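Acetyl-xylan esterase (Streptomyces lividans, PDB 2CC0) removes acetyl groups from xylan, probably with its bound zinc ion in the catalytic site, and so takes part in plant cell wall degradation. Local coordinates at residues Ser18-Ser21 with Leu22-Ala25; Ser47-Arg50 with Ala51-Asp54; Ile81-Thr84 with Gln85-Ile88; Val140-Val143 with Ser144-Gly147; Asp156-Ala159 with Asn160-Ala163. All coordinates share one frame; numbering follows the deposited sequence. Where two conformers were deposited one is given.

How the contacts relate
All five contacts are local and follow one another along the chain on helices packed around the parallel sheet of the polysaccharide deacetylase fold. Contact 1 on helix 19-28 is the hub: its centre lies about 11 Å from that of contact 2 on helix 46-54 and about 9 Å from that of contact 5 at the start of helix 159-174, and it touches both. Thr-19 OG1 and Asp-156 OD2, 2.6 Å apart, tie it to contact 5. Contact 1 thus draws helices 19-28, 46-54 and 159-174 into one packed group. Contact 3 on helix 74-90 meets contact 2 through Val-49. Contact 4, closing helix 136-144, lies about 31 Å centre to centre from contact 3, across the chain's centre.

Contact 1: Ser18-Ser21 with Leu22-Ala25; sequences STQS and LLNA
Gln-20 reaches one turn along helix 19-28 to meet Asn-24, amide to amide, and this is the polar side-chain link of the contact. NE2 of Gln-20 donates to OD1 of Asn-24 over 3.1 Å, but the bond is bent, with an angle of 141° at the hydrogen, and the donor stands above the carbonyl plane of the asparagine instead of on a lone pair. The glutamine gets there by leaving the backbone with CG opposite N (chi1 -168°) and then folding at chi2, which turns its amide along the helix; the two amide planes end 30° apart.

Methyl packing lies beside it. Thr-19 and Leu-23 run side by side in the same direction, with CG2 of the threonine 3.8 Å from CD1 of the leucine. The hydroxyl of Thr-19 is used elsewhere, by Asp-156 and the carbonyl of Ser-16. Leu-23 continues onto Ala-51 and Gln-52 of helix 46-54.

Beneath both links runs the backbone bonding of the first helical turns: Leu-23 N sits 2.8 Å from Thr-19 O, and Asn-24 N 2.9 Å from Gln-20 O.

In the beta-alpha-beta unit 5-12, 19-28, 34-37, the helix thus turns the Thr-19 methyl and Leu-23 inward, while the amide pair, bent and off-plane, probably adds only modestly to what the backbone bonds already hold.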
loop_
_atom_site.group_PDB
_atom_site.type_symbol
_atom_site.label_atom_id
_atom_site.label_comp_id
_atom_site.label_asym_id
_atom_site.label_seq_id
_atom_site.Cartn_x
_atom_site.Cartn_y
_atom_site.Cartn_z
ATOM N N SER A 18 -10.004 -22.264 -16.307
ATOM C CA SER A 18 -9.029 -21.446 -17.027
ATOM C C SER A 18 -7.656 -21.452 -16.364
ATOM O O SER A 18 -6.665 -21.013 -16.962
ATOM C CB SER A 18 -9.506 -19.987 -17.108
ATOM O OG SER A 18 -10.828 -19.904 -17.602
ATOM N N THR A 19 -7.598 -21.931 -15.128
ATOM C CA THR A 19 -6.388 -21.772 -14.318
ATOM C C THR A 19 -5.169 -22.487 -14.874
ATOM O O THR A 19 -4.091 -21.874 -14.977
ATOM C CB THR A 19 -6.652 -22.220 -12.878
ATOM O OG1 THR A 19 -7.740 -21.435 -12.365
ATOM C CG2 THR A 19 -5.387 -22.047 -11.984
ATOM N N GLN A 20 -5.305 -23.772 -15.223
ATOM C CA GLN A 20 -4.103 -24.481 -15.689
ATOM C C GLN A 20 -3.468 -23.824 -16.929
ATOM O O GLN A 20 -2.237 -23.699 -17.002
ATOM C CB GLN A 20 -4.355 -25.970 -15.939
ATOM C CG GLN A 20 -3.049 -26.760 -16.127
ATOM C CD GLN A 20 -2.164 -26.804 -14.860
ATOM O OE1 GLN A 20 -2.506 -27.467 -13.884
ATOM N NE2 GLN A 20 -1.022 -26.099 -14.883
ATOM N N SER A 21 -4.292 -23.400 -17.897
ATOM C CA SER A 21 -3.783 -22.717 -19.094
ATOM C C SER A 21 -3.034 -21.432 -18.734
ATOM O O SER A 21 -1.962 -21.171 -19.264
ATOM C CB SER A 21 -4.923 -22.395 -20.060
ATOM O OG SER A 21 -5.449 -23.602 -20.607
ATOM N N LEU A 22 -3.600 -20.665 -17.796
ATOM C CA LEU A 22 -2.953 -19.455 -17.315
ATOM C C LEU A 22 -1.617 -19.768 -16.637
ATOM O O LEU A 22 -0.613 -19.109 -16.900
ATOM C CB LEU A 22 -3.885 -18.720 -16.336
ATOM C CG LEU A 22 -3.409 -17.378 -15.738
ATOM C CD1 LEU A 22 -3.078 -16.355 -16.834
ATOM C CD2 LEU A 22 -4.477 -16.828 -14.778
ATOM N N LEU A 23 -1.613 -20.779 -15.769
ATOM C CA LEU A 23 -0.381 -21.130 -15.063
ATOM C C LEU A 23 0.703 -21.557 -16.050
ATOM O O LEU A 23 1.867 -21.167 -15.910
ATOM C CB LEU A 23 -0.642 -22.261 -14.057
ATOM C CG LEU A 23 -1.560 -21.949 -12.884
ATOM C CD1 LEU A 23 -1.741 -23.238 -12.045
ATOM C CD2 LEU A 23 -0.999 -20.819 -12.010
ATOM N N ASN A 24 0.307 -22.353 -17.043
ATOM C CA ASN A 24 1.257 -22.808 -18.070
ATOM C C ASN A 24 1.854 -21.626 -18.837
ATOM O O ASN A 24 3.051 -21.575 -19.056
ATOM C CB ASN A 24 0.584 -23.791 -19.022
ATOM C CG ASN A 24 0.311 -25.141 -18.377
ATOM O OD1 ASN A 24 0.817 -25.454 -17.283
ATOM N ND2 ASN A 24 -0.508 -25.945 -19.044
ATOM N N ALA A 25 1.011 -20.667 -19.213
ATOM C CA ALA A 25 1.479 -19.455 -19.880
ATOM C C ALA A 25 2.438 -18.650 -19.009
ATOM O O ALA A 25 3.497 -18.223 -19.467
ATOM C CB ALA A 25 0.320 -18.599 -20.349
#

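Contact 2: Ser47-Arg50 with Ala51-Asp54; sequences SLVR and AQVD
Arg-50 curls forward along helix 46-54 to the carboxylate of Asp-54, one turn on. Its chi1 of -83° sets CG beside the backbone N, and bends at chi2 and chi3 then curl the chain over the helix surface. NH2 approaches OD1 of Asp-54 at 3.2 Å. This is a salt bridge, but its hydrogen bond is weak, with only 129° at the hydrogen; the guanidinium and carboxylate planes stand 73° apart. A water may join the same two groups a second way: it accepts from NE of Arg-50 at 3.1 Å, but its other leg, to OD2 of Asp-54, is modelled so short that it is doubtful.

CG1 of Val-53 lies over one face of the Arg-50 guanidinium, 3.9 Å above the plane and toward the rim; the valine points that methyl away from its own N. NH1 has its main partner elsewhere, the carbonyl of Gly-92.

On the buried side Gln-52 lies extended beyond CG, its CG packed 3.3 Å from Leu-48 O, and its amide oxygen takes a bond from Asn-37 of the central sheet. Ala-51 CB and Leu-48 CD2 meet loosely at 4.4 Å. In the backbone, Asp-54 N bonds to Arg-50 O over 2.8 Å.

Asp-54 is the helix's last residue, where a negative charge sits at the negative end of the helix dipole; the arginine would offset that charge in part, the direct bond being weak and the water link doubtful.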
loop_
_atom_site.group_PDB
_atom_site.type_symbol
_atom_site.label_atom_id
_atom_site.label_comp_id
_atom_site.label_asym_id
_atom_site.label_seq_id
_atom_site.Cartn_x
_atom_site.Cartn_y
_atom_site.Cartn_z
ATOM N N SER A 47 -6.785 -29.716 -6.179
ATOM C CA SER A 47 -5.680 -30.008 -7.072
ATOM C C SER A 47 -5.193 -28.770 -7.850
ATOM O O SER A 47 -4.003 -28.624 -8.152
ATOM C CB SER A 47 -6.095 -31.116 -8.040
ATOM O OG SER A 47 -5.011 -31.471 -8.852
ATOM N N LEU A 48 -6.127 -27.891 -8.204
ATOM C CA LEU A 48 -5.746 -26.649 -8.910
ATOM C C LEU A 48 -5.099 -25.643 -7.974
ATOM O O LEU A 48 -4.242 -24.853 -8.405
ATOM C CB LEU A 48 -6.933 -26.006 -9.635
ATOM C CG LEU A 48 -7.353 -26.702 -10.919
ATOM C CD1 LEU A 48 -8.632 -26.064 -11.470
ATOM C CD2 LEU A 48 -6.230 -26.696 -11.965
ATOM N N VAL A 49 -5.478 -25.673 -6.701
ATOM C CA VAL A 49 -4.774 -24.834 -5.712
ATOM C C VAL A 49 -3.295 -25.235 -5.666
ATOM O O VAL A 49 -2.389 -24.374 -5.728
ATOM C CB VAL A 49 -5.380 -24.940 -4.319
ATOM C CG1 VAL A 49 -4.560 -24.131 -3.305
ATOM C CG2 VAL A 49 -6.854 -24.458 -4.324
ATOM N N ARG A 50 -3.053 -26.542 -5.566
ATOM C CA ARG A 50 -1.678 -27.073 -5.616
ATOM C C ARG A 50 -0.976 -26.742 -6.933
ATOM O O ARG A 50 0.233 -26.471 -6.939
ATOM C CB ARG A 50 -1.667 -28.597 -5.429
ATOM C CG ARG A 50 -1.719 -29.026 -3.976
ATOM C CD ARG A 50 -0.550 -28.471 -3.118
ATOM N NE ARG A 50 0.808 -28.732 -3.616
ATOM C CZ ARG A 50 1.906 -28.395 -2.940
ATOM N NH1 ARG A 50 1.799 -27.819 -1.740
ATOM N NH2 ARG A 50 3.117 -28.645 -3.439
ATOM N N ALA A 51 -1.721 -26.761 -8.041
ATOM C CA ALA A 51 -1.118 -26.484 -9.353
ATOM C C ALA A 51 -0.554 -25.058 -9.363
ATOM O O ALA A 51 0.501 -24.806 -9.920
ATOM C CB ALA A 51 -2.119 -26.694 -10.489
ATOM N N GLN A 52 -1.242 -24.151 -8.671
ATOM C CA GLN A 52 -0.734 -22.768 -8.580
ATOM C C GLN A 52 0.613 -22.737 -7.869
ATOM O O GLN A 52 1.565 -22.082 -8.320
ATOM C CB GLN A 52 -1.733 -21.866 -7.860
ATOM C CG GLN A 52 -3.048 -21.761 -8.599
ATOM C CD GLN A 52 -4.136 -21.146 -7.737
ATOM O OE1 GLN A 52 -4.172 -21.312 -6.490
ATOM N NE2 GLN A 52 -5.013 -20.412 -8.382
ATOM N N VAL A 53 0.686 -23.452 -6.753
ATOM C CA VAL A 53 1.946 -23.540 -5.978
ATOM C C VAL A 53 3.056 -24.145 -6.838
ATOM O O VAL A 53 4.195 -23.610 -6.904
ATOM C CB VAL A 53 1.746 -24.342 -4.674
ATOM C CG1 VAL A 53 3.074 -24.470 -3.887
ATOM C CG2 VAL A 53 0.638 -23.689 -3.808
ATOM N N ASP A 54 2.740 -25.257 -7.501
ATOM C CA ASP A 54 3.739 -25.968 -8.323
ATOM C C ASP A 54 4.205 -25.184 -9.548
ATOM O O ASP A 54 5.299 -25.439 -10.093
ATOM C CB ASP A 54 3.168 -27.320 -8.744
ATOM C CG ASP A 54 3.062 -28.301 -7.573
ATOM O OD1 ASP A 54 3.679 -28.083 -6.494
ATOM O OD2 ASP A 54 2.345 -29.313 -7.753
HETATM O O HOH W 1 1.449 -30.771 -5.882
#

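Contact 3: Ile81-Thr84 with Gln85-Ile88; sequences ISRT and QQAI
Thr-84, with chi1 of -58°, holds its methyl CG2 opposite the backbone N, and Ile-88, extended through CG1 (chi2 167°), sends CD1 back along the helix to meet it. The two side chains lie side by side, pointing the same way, with CG2 of Thr-84 3.6 Å from CD1 of Ile-88. That same CD1 is also 3.6 Å from Thr-84 O, the carbonyl that accepts the backbone N-H of Ile-88. The threonine hydroxyl turns the other way, to the carbonyl of Glu-80.

Both residues lie on the inner side of helix 74-90, one of the helices surrounding the parallel sheet of the polysaccharide deacetylase fold: Ile-88 packs on Val-59 of strand 58-61 and Ala-42 of helix 39-44, while Gln-85 sends its amide to Asn-61 and Pro-96.

On the outer side Gln-86 extends back over the preceding turn, its CD 3.3 Å from Ser-82 O. A water may bridge OG of Ser-82 and NE2 of Gln-86, but both legs are doubtful, the first resting on one of two conformers of Ser-82 and the second being too short. OG of Ser-82 has its main partner in the carbonyl of Asp-78. OE1 of Gln-86 lies 3.6 Å from Arg-83 CA.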
loop_
_atom_site.group_PDB
_atom_site.type_symbol
_atom_site.label_atom_id
_atom_site.label_comp_id
_atom_site.label_asym_id
_atom_site.label_seq_id
_atom_site.Cartn_x
_atom_site.Cartn_y
_atom_site.Cartn_z
ATOM N N ILE A 81 -13.722 -14.906 5.735
ATOM C CA ILE A 81 -12.255 -14.910 5.735
ATOM C C ILE A 81 -11.668 -16.224 6.302
ATOM O O ILE A 81 -10.778 -16.857 5.690
ATOM C CB ILE A 81 -11.720 -13.656 6.452
ATOM C CG1 ILE A 81 -11.837 -12.461 5.482
ATOM C CG2 ILE A 81 -10.268 -13.846 6.857
ATOM C CD1 ILE A 81 -11.551 -11.097 6.114
ATOM N N SER A 82 -12.188 -16.648 7.455
ATOM C CA SER A 82 -11.661 -17.849 8.093
ATOM C C SER A 82 -11.896 -19.114 7.253
ATOM O O SER A 82 -11.003 -19.951 7.139
ATOM C CB SER A 82 -12.222 -18.007 9.500
ATOM O OG SER A 82 -13.625 -18.093 9.472
ATOM N N ARG A 83 -13.070 -19.248 6.650
ATOM C CA ARG A 83 -13.351 -20.424 5.819
ATOM C C ARG A 83 -12.412 -20.472 4.620
ATOM O O ARG A 83 -12.024 -21.541 4.161
ATOM C CB ARG A 83 -14.810 -20.443 5.372
ATOM C CG ARG A 83 -15.769 -20.842 6.498
ATOM C CD ARG A 83 -17.028 -19.996 6.458
ATOM N NE ARG A 83 -17.893 -20.364 5.360
ATOM C CZ ARG A 83 -18.628 -19.526 4.637
ATOM N NH1 ARG A 83 -18.625 -18.221 4.872
ATOM N NH2 ARG A 83 -19.384 -20.016 3.665
ATOM N N THR A 84 -12.060 -19.289 4.102
ATOM C CA THR A 84 -11.128 -19.244 2.986
ATOM C C THR A 84 -9.680 -19.615 3.407
ATOM O O THR A 84 -8.977 -20.307 2.647
ATOM C CB THR A 84 -11.224 -17.870 2.277
ATOM O OG1 THR A 84 -12.579 -17.681 1.840
ATOM C CG2 THR A 84 -10.296 -17.831 1.068
ATOM N N GLN A 85 -9.241 -19.155 4.595
ATOM C CA GLN A 85 -7.937 -19.567 5.146
ATOM C C GLN A 85 -7.900 -21.097 5.212
ATOM O O GLN A 85 -6.963 -21.728 4.739
ATOM C CB GLN A 85 -7.710 -18.994 6.556
ATOM C CG GLN A 85 -7.528 -17.461 6.621
ATOM C CD GLN A 85 -6.289 -16.991 5.849
ATOM O OE1 GLN A 85 -6.361 -16.720 4.645
ATOM N NE2 GLN A 85 -5.134 -16.959 6.528
ATOM N N GLN A 86 -8.975 -21.664 5.755
ATOM C CA GLN A 86 -9.087 -23.115 5.933
ATOM C C GLN A 86 -9.095 -23.843 4.584
ATOM O O GLN A 86 -8.430 -24.869 4.425
ATOM C CB GLN A 86 -10.360 -23.428 6.729
ATOM C CG GLN A 86 -10.307 -22.976 8.200
ATOM C CD GLN A 86 -11.692 -22.702 8.799
ATOM O OE1 GLN A 86 -12.718 -23.077 8.222
ATOM N NE2 GLN A 86 -11.723 -22.016 9.952
ATOM N N ALA A 87 -9.851 -23.329 3.614
ATOM C CA ALA A 87 -9.959 -24.028 2.322
ATOM C C ALA A 87 -8.627 -24.013 1.572
ATOM O O ALA A 87 -8.221 -25.015 0.965
ATOM C CB ALA A 87 -11.072 -23.436 1.459
ATOM N N ILE A 88 -7.944 -22.863 1.588
ATOM C CA ILE A 88 -6.669 -22.776 0.881
ATOM C C ILE A 88 -5.593 -23.645 1.556
ATOM O O ILE A 88 -4.871 -24.413 0.881
ATOM C CB ILE A 88 -6.227 -21.295 0.703
ATOM C CG1 ILE A 88 -7.251 -20.575 -0.194
ATOM C CG2 ILE A 88 -4.789 -21.215 0.182
ATOM C CD1 ILE A 88 -7.134 -19.029 -0.199
HETATM O O HOH W 2 -14.027 -20.995 9.823
#

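Contact 4: Val140-Val143 with Ser144-Gly147; sequences VQAV and SRLG
Ser-144 turns its hydroxyl back onto the carbonyl of Gln-141, with OG donating to Gln-141 O over 2.7 Å. Its chi1 of 86° sets OG between the backbone N and the carbonyl carbon, close against the helix, while its own N still makes the regular bond to Val-140 O at 3.0 Å.

At Arg-145 the bonding shortens. Its N reaches Ala-142 O, three residues back, over 3.1 Å, standing well above the carbonyl plane, and its bond to Gln-141 O is weak. The side chain bends at chi3 and lays its guanidinium over the helix, so that CA of Ala-142 lies 3.5 Å from the plane on one face, displaced toward the rim.

Leu-146 repeats the short step, N to Val-143 O at 3.1 Å, and its CD1 touches Val-143 CG1 at 4.3 Å. A water donates to the carbonyls of both residues, at 2.8 Å from Val-143 O and 2.9 Å from Leu-146 O. The chain has left the helix by Leu-146 (psi 135°), and the N-H of Gly-147 goes to Gln-150.

The stretch leads from helix 136-144 into the loop before strand 151-155: Val-143 packs on Ile-168 of helix 159-174, and Leu-146 rests on Ile-152 and on Val-126 of strand 126-127.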
loop_
_atom_site.group_PDB
_atom_site.type_symbol
_atom_site.label_atom_id
_atom_site.label_comp_id
_atom_site.label_asym_id
_atom_site.label_seq_id
_atom_site.Cartn_x
_atom_site.Cartn_y
_atom_site.Cartn_z
ATOM N N VAL A 140 -2.080 -5.162 -21.737
ATOM C CA VAL A 140 -0.638 -4.975 -21.846
ATOM C C VAL A 140 -0.255 -3.527 -21.517
ATOM O O VAL A 140 0.734 -3.293 -20.808
ATOM C CB VAL A 140 -0.102 -5.383 -23.250
ATOM C CG1 VAL A 140 1.405 -5.101 -23.356
ATOM C CG2 VAL A 140 -0.391 -6.897 -23.501
ATOM N N GLN A 141 -1.038 -2.570 -22.028
ATOM C CA GLN A 141 -0.854 -1.147 -21.745
ATOM C C GLN A 141 -0.938 -0.854 -20.240
ATOM O O GLN A 141 -0.157 -0.072 -19.692
ATOM C CB GLN A 141 -1.901 -0.330 -22.505
ATOM C CG GLN A 141 -1.808 1.184 -22.287
ATOM C CD GLN A 141 -0.433 1.780 -22.643
ATOM O OE1 GLN A 141 -0.028 2.801 -22.084
ATOM N NE2 GLN A 141 0.274 1.147 -23.570
ATOM N N ALA A 142 -1.906 -1.488 -19.569
ATOM C CA ALA A 142 -2.055 -1.314 -18.105
ATOM C C ALA A 142 -0.780 -1.800 -17.392
ATOM O O ALA A 142 -0.268 -1.140 -16.497
ATOM C CB ALA A 142 -3.286 -2.069 -17.597
ATOM N N VAL A 143 -0.256 -2.963 -17.788
ATOM C CA VAL A 143 0.995 -3.472 -17.237
ATOM C C VAL A 143 2.153 -2.492 -17.460
ATOM O O VAL A 143 2.985 -2.306 -16.567
ATOM C CB VAL A 143 1.332 -4.900 -17.782
ATOM C CG1 VAL A 143 2.768 -5.280 -17.458
ATOM C CG2 VAL A 143 0.363 -5.921 -17.214
ATOM N N SER A 144 2.167 -1.846 -18.630
ATOM C CA SER A 144 3.217 -0.866 -18.966
ATOM C C SER A 144 3.256 0.360 -18.029
ATOM O O SER A 144 4.252 1.078 -17.980
ATOM C CB SER A 144 3.127 -0.431 -20.437
ATOM O OG SER A 144 2.218 0.643 -20.632
ATOM N N ARG A 145 2.178 0.591 -17.284
ATOM C CA ARG A 145 2.121 1.720 -16.357
ATOM C C ARG A 145 2.757 1.436 -15.005
ATOM O O ARG A 145 2.955 2.359 -14.199
ATOM C CB ARG A 145 0.677 2.143 -16.163
ATOM C CG ARG A 145 0.056 2.606 -17.454
ATOM C CD ARG A 145 -1.029 3.565 -17.164
ATOM N NE ARG A 145 -2.199 2.906 -16.605
ATOM C CZ ARG A 145 -3.127 2.270 -17.322
ATOM N NH1 ARG A 145 -3.022 2.175 -18.647
ATOM N NH2 ARG A 145 -4.169 1.720 -16.714
ATOM N N LEU A 146 3.048 0.162 -14.742
ATOM C CA LEU A 146 3.554 -0.223 -13.431
ATOM C C LEU A 146 5.003 0.172 -13.250
ATOM O O LEU A 146 5.828 -0.078 -14.129
ATOM C CB LEU A 146 3.452 -1.734 -13.236
ATOM C CG LEU A 146 2.062 -2.365 -13.229
ATOM C CD1 LEU A 146 2.192 -3.883 -13.405
ATOM C CD2 LEU A 146 1.344 -1.993 -11.933
ATOM N N GLY A 147 5.303 0.736 -12.079
ATOM C CA GLY A 147 6.681 0.951 -11.658
ATOM C C GLY A 147 7.086 0.001 -10.541
ATOM O O GLY A 147 6.273 -0.799 -10.058
HETATM O O HOH W 3 5.669 -1.669 -16.507
#

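Contact 5: Asp156-Ala159 with Asn160-Ala163; sequences DWPA and NTLA
Pro-158, extended at psi 134° before Ala-159 turns helical, occupies the N-cap position of helix 159-174, and its carbonyl receives two weak bonds, from Thr-161 N at 3.2 Å and from Leu-162 N at 3.4 Å. The first full-strength bond follows one residue later, with Ala-163 N 3.0 Å from Ala-159 O.

Among the side chains, the proline ring and Thr-161 lie alongside each other and point the same way. CB of Pro-158 comes to 3.5 Å from OG1 of Thr-161, and CG of the ring stands 3.8 Å from that same oxygen. Thr-161 presents OG1 here because chi1 of -58° places it beside its own backbone N and opposite the carbonyl carbon. This is a packing contact: the hydroxyl is hydrogen-bonded to Asp-130, a residue that also lies against Pro-158. Before the helix, CD of Pro-158 sits 3.4 Å above the plane of the Trp-157 indole, near its rim, and that ring in turn leans on Trp-131.

Asn-160 leads its amide away from the turn, with ND2 bonded to the carbonyl of Ala-134, and the Asp-156 carboxylate bonds to Ser-16 and Thr-19. The end of strand 151-155 and the helix start are thereby tied to the loops holding Ala-134 and Ser-16, with the Pro-158 side chain about 10 Å from the bound zinc ion.

Because a proline side chain has no polar atom, it cannot cap the first helical N-H groups itself; at this helix start the ring packs against Thr-161 and contributes no polar cap, while the polar ties come from Thr-161 and Asn-160 to the neighbouring loop.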
loop_
_atom_site.group_PDB
_atom_site.type_symbol
_atom_site.label_atom_id
_atom_site.label_comp_id
_atom_site.label_asym_id
_atom_site.label_seq_id
_atom_site.Cartn_x
_atom_site.Cartn_y
_atom_site.Cartn_z
ATOM N N ASP A 156 -8.433 -14.457 -13.182
ATOM C CA ASP A 156 -8.089 -15.829 -13.583
ATOM C C ASP A 156 -8.776 -16.261 -14.903
ATOM O O ASP A 156 -8.216 -17.052 -15.654
ATOM C CB ASP A 156 -8.450 -16.730 -12.391
ATOM C CG ASP A 156 -8.473 -18.223 -12.715
ATOM O OD1 ASP A 156 -9.570 -18.710 -13.051
ATOM O OD2 ASP A 156 -7.429 -18.902 -12.543
ATOM N N TRP A 157 -9.955 -15.705 -15.184
ATOM C CA TRP A 157 -10.835 -16.190 -16.269
ATOM C C TRP A 157 -10.780 -15.519 -17.671
ATOM O O TRP A 157 -11.085 -16.192 -18.665
ATOM C CB TRP A 157 -12.286 -16.269 -15.758
ATOM C CG TRP A 157 -12.815 -14.980 -15.248
ATOM C CD1 TRP A 157 -12.871 -14.575 -13.953
ATOM C CD2 TRP A 157 -13.370 -13.920 -16.037
ATOM N NE1 TRP A 157 -13.431 -13.307 -13.883
ATOM C CE2 TRP A 157 -13.749 -12.895 -15.152
ATOM C CE3 TRP A 157 -13.606 -13.757 -17.410
ATOM C CZ2 TRP A 157 -14.331 -11.683 -15.599
ATOM C CZ3 TRP A 157 -14.177 -12.556 -17.862
ATOM C CH2 TRP A 157 -14.531 -11.543 -16.951
ATOM N N PRO A 158 -10.456 -14.204 -17.777
ATOM C CA PRO A 158 -10.589 -13.608 -19.135
ATOM C C PRO A 158 -9.662 -14.190 -20.212
ATOM O O PRO A 158 -8.468 -14.381 -19.983
ATOM C CB PRO A 158 -10.295 -12.105 -18.904
ATOM C CG PRO A 158 -10.547 -11.879 -17.416
ATOM C CD PRO A 158 -10.056 -13.188 -16.778
ATOM N N ALA A 159 -10.215 -14.492 -21.387
ATOM C CA ALA A 159 -9.400 -14.971 -22.489
ATOM C C ALA A 159 -8.305 -13.979 -22.919
ATOM O O ALA A 159 -7.192 -14.376 -23.276
ATOM C CB ALA A 159 -10.292 -15.353 -23.676
ATOM N N ASN A 160 -8.604 -12.680 -22.862
ATOM C CA ASN A 160 -7.635 -11.677 -23.294
ATOM C C ASN A 160 -6.451 -11.575 -22.329
ATOM O O ASN A 160 -5.339 -11.205 -22.732
ATOM C CB ASN A 160 -8.288 -10.306 -23.475
ATOM C CG ASN A 160 -9.308 -10.290 -24.589
ATOM O OD1 ASN A 160 -9.407 -11.245 -25.379
ATOM N ND2 ASN A 160 -10.089 -9.217 -24.651
ATOM N N THR A 161 -6.696 -11.919 -21.060
ATOM C CA THR A 161 -5.610 -12.009 -20.078
ATOM C C THR A 161 -4.647 -13.155 -20.415
ATOM O O THR A 161 -3.435 -12.966 -20.464
ATOM C CB THR A 161 -6.183 -12.086 -18.671
ATOM O OG1 THR A 161 -6.987 -10.914 -18.463
ATOM C CG2 THR A 161 -5.062 -12.182 -17.589
ATOM N N LEU A 162 -5.196 -14.326 -20.708
ATOM C CA LEU A 162 -4.335 -15.434 -21.143
ATOM C C LEU A 162 -3.529 -15.039 -22.392
ATOM O O LEU A 162 -2.333 -15.301 -22.470
ATOM C CB LEU A 162 -5.182 -16.673 -21.426
ATOM C CG LEU A 162 -4.399 -17.874 -21.964
ATOM C CD1 LEU A 162 -3.401 -18.418 -20.914
ATOM C CD2 LEU A 162 -5.376 -18.958 -22.373
ATOM N N ALA A 163 -4.186 -14.378 -23.355
ATOM C CA ALA A 163 -3.519 -13.996 -24.608
ATOM C C ALA A 163 -2.407 -12.966 -24.387
ATOM O O ALA A 163 -1.440 -12.892 -25.157
ATOM C CB ALA A 163 -4.526 -13.448 -25.575
#